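Local coordinates for peptidoglycan hydrolase FlgJ (Sphingomonas sp. A1, PDB 3VWO), which probably hydrolyses the peptidoglycan layer as a flagellum-specific muramidase so that the flagellar rod can be assembled in the periplasmic space, at residues A[59-62]-A[63-67]. Sequence-based numbering, arbitrary orientation.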
ATOM      1  N   SER A  59      -6.868   4.587 -16.495  1.00 26.88           N
ATOM      2  CA  SER A  59      -7.907   4.907 -17.462  1.00 25.40           C
ATOM      3  C   SER A  59      -8.452   3.665 -18.170  1.00 25.67           C
ATOM      4  O   SER A  59      -9.645   3.601 -18.480  1.00 28.17           O
ATOM      5  CB  SER A  59      -7.416   5.943 -18.479  1.00 26.69           C
ATOM      6  OG  SER A  59      -6.286   5.467 -19.182  1.00 34.56           O
ATOM      7  N   ASN A  60      -7.591   2.677 -18.413  1.00 26.46           N
ATOM      8  CA  ASN A  60      -8.013   1.460 -19.106  1.00 26.77           C
ATOM      9  C   ASN A  60      -8.115   0.243 -18.194  1.00 28.92           C
ATOM     10  O   ASN A  60      -7.979  -0.897 -18.641  1.00 28.01           O
ATOM     11  CB  ASN A  60      -7.105   1.135 -20.300  1.00 27.04           C
ATOM     12  CG  ASN A  60      -7.294   2.092 -21.468  1.00 29.52           C
ATOM     13  OD1 ASN A  60      -8.297   2.782 -21.564  1.00 29.22           O
ATOM     14  ND2 ASN A  60      -6.310   2.137 -22.363  1.00 27.13           N
ATOM     15  N   TRP A  61      -8.353   0.488 -16.913  1.00 25.56           N
ATOM     16  CA  TRP A  61      -8.592  -0.595 -15.979  1.00 27.53           C
ATOM     17  C   TRP A  61      -9.928  -1.253 -16.320  1.00 27.20           C
ATOM     18  O   TRP A  61     -10.942  -0.576 -16.464  1.00 31.19           O
ATOM     19  CB  TRP A  61      -8.615  -0.054 -14.547  1.00 25.82           C
ATOM     20  CG  TRP A  61      -9.065  -1.039 -13.512  1.00 25.68           C
ATOM     21  CD1 TRP A  61     -10.307  -1.125 -12.952  1.00 30.42           C
ATOM     22  CD2 TRP A  61      -8.279  -2.066 -12.899  1.00 22.89           C
ATOM     23  NE1 TRP A  61     -10.344  -2.145 -12.033  1.00 29.30           N
ATOM     24  CE2 TRP A  61      -9.114  -2.740 -11.981  1.00 24.50           C
ATOM     25  CE3 TRP A  61      -6.949  -2.486 -13.040  1.00 24.41           C
ATOM     26  CZ2 TRP A  61      -8.662  -3.805 -11.202  1.00 26.19           C
ATOM     27  CZ3 TRP A  61      -6.505  -3.548 -12.271  1.00 28.51           C
ATOM     28  CH2 TRP A  61      -7.362  -4.195 -11.360  1.00 26.12           C
ATOM     29  N   THR A  62      -9.907  -2.571 -16.475  1.00 24.87           N
ATOM     30  CA  THR A  62     -11.120  -3.341 -16.691  1.00 27.15           C
ATOM     31  C   THR A  62     -11.205  -4.340 -15.555  1.00 35.86           C
ATOM     32  O   THR A  62     -10.214  -4.959 -15.188  1.00 47.54           O
ATOM     33  CB  THR A  62     -11.091  -4.091 -18.033  1.00 39.65           C
ATOM     34  OG1 THR A  62      -9.926  -4.925 -18.093  1.00 38.06           O
ATOM     35  CG2 THR A  62     -11.053  -3.108 -19.191  1.00 40.80           C
ATOM     36  N   GLY A  63     -12.389  -4.485 -14.985  1.00 49.86           N
ATOM     37  CA  GLY A  63     -12.535  -5.300 -13.800  1.00 42.55           C
ATOM     38  C   GLY A  63     -13.214  -4.502 -12.715  1.00 40.71           C
ATOM     39  O   GLY A  63     -13.719  -3.406 -12.955  1.00 37.16           O
ATOM     40  N   LYS A  64     -13.219  -5.054 -11.511  1.00 31.65           N
ATOM     41  CA  LYS A  64     -13.986  -4.477 -10.423  1.00 36.47           C
ATOM     42  C   LYS A  64     -13.432  -3.142  -9.956  1.00 26.83           C
ATOM     43  O   LYS A  64     -12.219  -2.938  -9.922  1.00 27.23           O
ATOM     44  CB  LYS A  64     -14.088  -5.475  -9.275  1.00 37.23           C
ATOM     45  CG  LYS A  64     -15.185  -6.498  -9.513  1.00 47.20           C
ATOM     46  CD  LYS A  64     -15.143  -7.626  -8.513  1.00 58.34           C
ATOM     47  CE  LYS A  64     -14.204  -8.708  -8.982  1.00 56.49           C
ATOM     48  NZ  LYS A  64     -14.483  -9.999  -8.290  1.00 59.76           N
ATOM     49  N   VAL A  65     -14.341  -2.231  -9.624  1.00 28.80           N
ATOM     50  CA  VAL A  65     -13.972  -0.920  -9.121  1.00 25.79           C
ATOM     51  C   VAL A  65     -14.887  -0.538  -7.977  1.00 38.83           C
ATOM     52  O   VAL A  65     -15.970  -1.099  -7.819  1.00 30.69           O
ATOM     53  CB  VAL A  65     -14.079   0.169 -10.207  1.00 29.86           C
ATOM     54  CG1 VAL A  65     -13.033  -0.038 -11.277  1.00 34.92           C
ATOM     55  CG2 VAL A  65     -15.474   0.181 -10.819  1.00 35.30           C
ATOM     56  N   VAL A  66     -14.436   0.417  -7.175  1.00 26.16           N
ATOM     57  CA  VAL A  66     -15.254   0.993  -6.118  1.00 31.84           C
ATOM     58  C   VAL A  66     -15.019   2.493  -6.132  1.00 36.49           C
ATOM     59  O   VAL A  66     -13.878   2.944  -6.124  1.00 32.66           O
ATOM     60  CB  VAL A  66     -14.874   0.433  -4.730  1.00 40.44           C
ATOM     61  CG1 VAL A  66     -15.671   1.128  -3.638  1.00 43.75           C
ATOM     62  CG2 VAL A  66     -15.098  -1.067  -4.669  1.00 44.08           C
ATOM     63  N   GLU A  67     -16.090   3.272  -6.190  1.00 28.68           N
ATOM     64  CA  GLU A  67     -15.955   4.711  -6.022  1.00 29.20           C
ATOM     65  C   GLU A  67     -15.752   4.977  -4.541  1.00 40.40           C
ATOM     66  O   GLU A  67     -16.515   4.490  -3.710  1.00 40.69           O
ATOM     67  CB  GLU A  67     -17.208   5.446  -6.511  1.00 44.13           C
ATOM     68  CG  GLU A  67     -17.170   5.858  -7.972  1.00 53.23           C
ATOM     69  CD  GLU A  67     -18.150   6.980  -8.286  1.00 63.54           C
ATOM     70  OE1 GLU A  67     -19.172   7.094  -7.578  1.00 53.26           O
ATOM     71  OE2 GLU A  67     -17.890   7.754  -9.233  1.00 68.79           O
TER
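Trp61 folds forward along its own chain to meet Gly63, Lys64 and Val65, in the loop that leads into strand 65-74 of the two-stranded antiparallel sheet of this glycosyl hydrolase 73 domain. Trp61 CG stands anti to the backbone N (chi1 171°), which swings the indole forward so that its NE1-CD1 edge faces Lys64 O and Val65. Trp61 NE1 donates a hydrogen bond to Lys64 O over 2.9 Å; the oxygen lies near the ring plane, while the donor sits above the carbonyl plane. Indole suits the place because it joins an N-H to a broad apolar surface, and Gly63 N lies over one of its faces. Glycine fits there, since with phi 127° and psi -170° a side chain would be jammed against Thr62 O. The CB of Lys64 points away from the 59-62 segment, and its NZ forms a salt bridge with Asp89; the Trp61 side chain also touches Arg86 of strand 77-86. A leucine in place of Trp61 would probably leave Lys64 O without this donor and the loop freer to move at the strand's start. Val65, branched at CB as suits a strand, sets CG1 beside its backbone N, at the indole edge, 3.4 Å from Trp61 CD1.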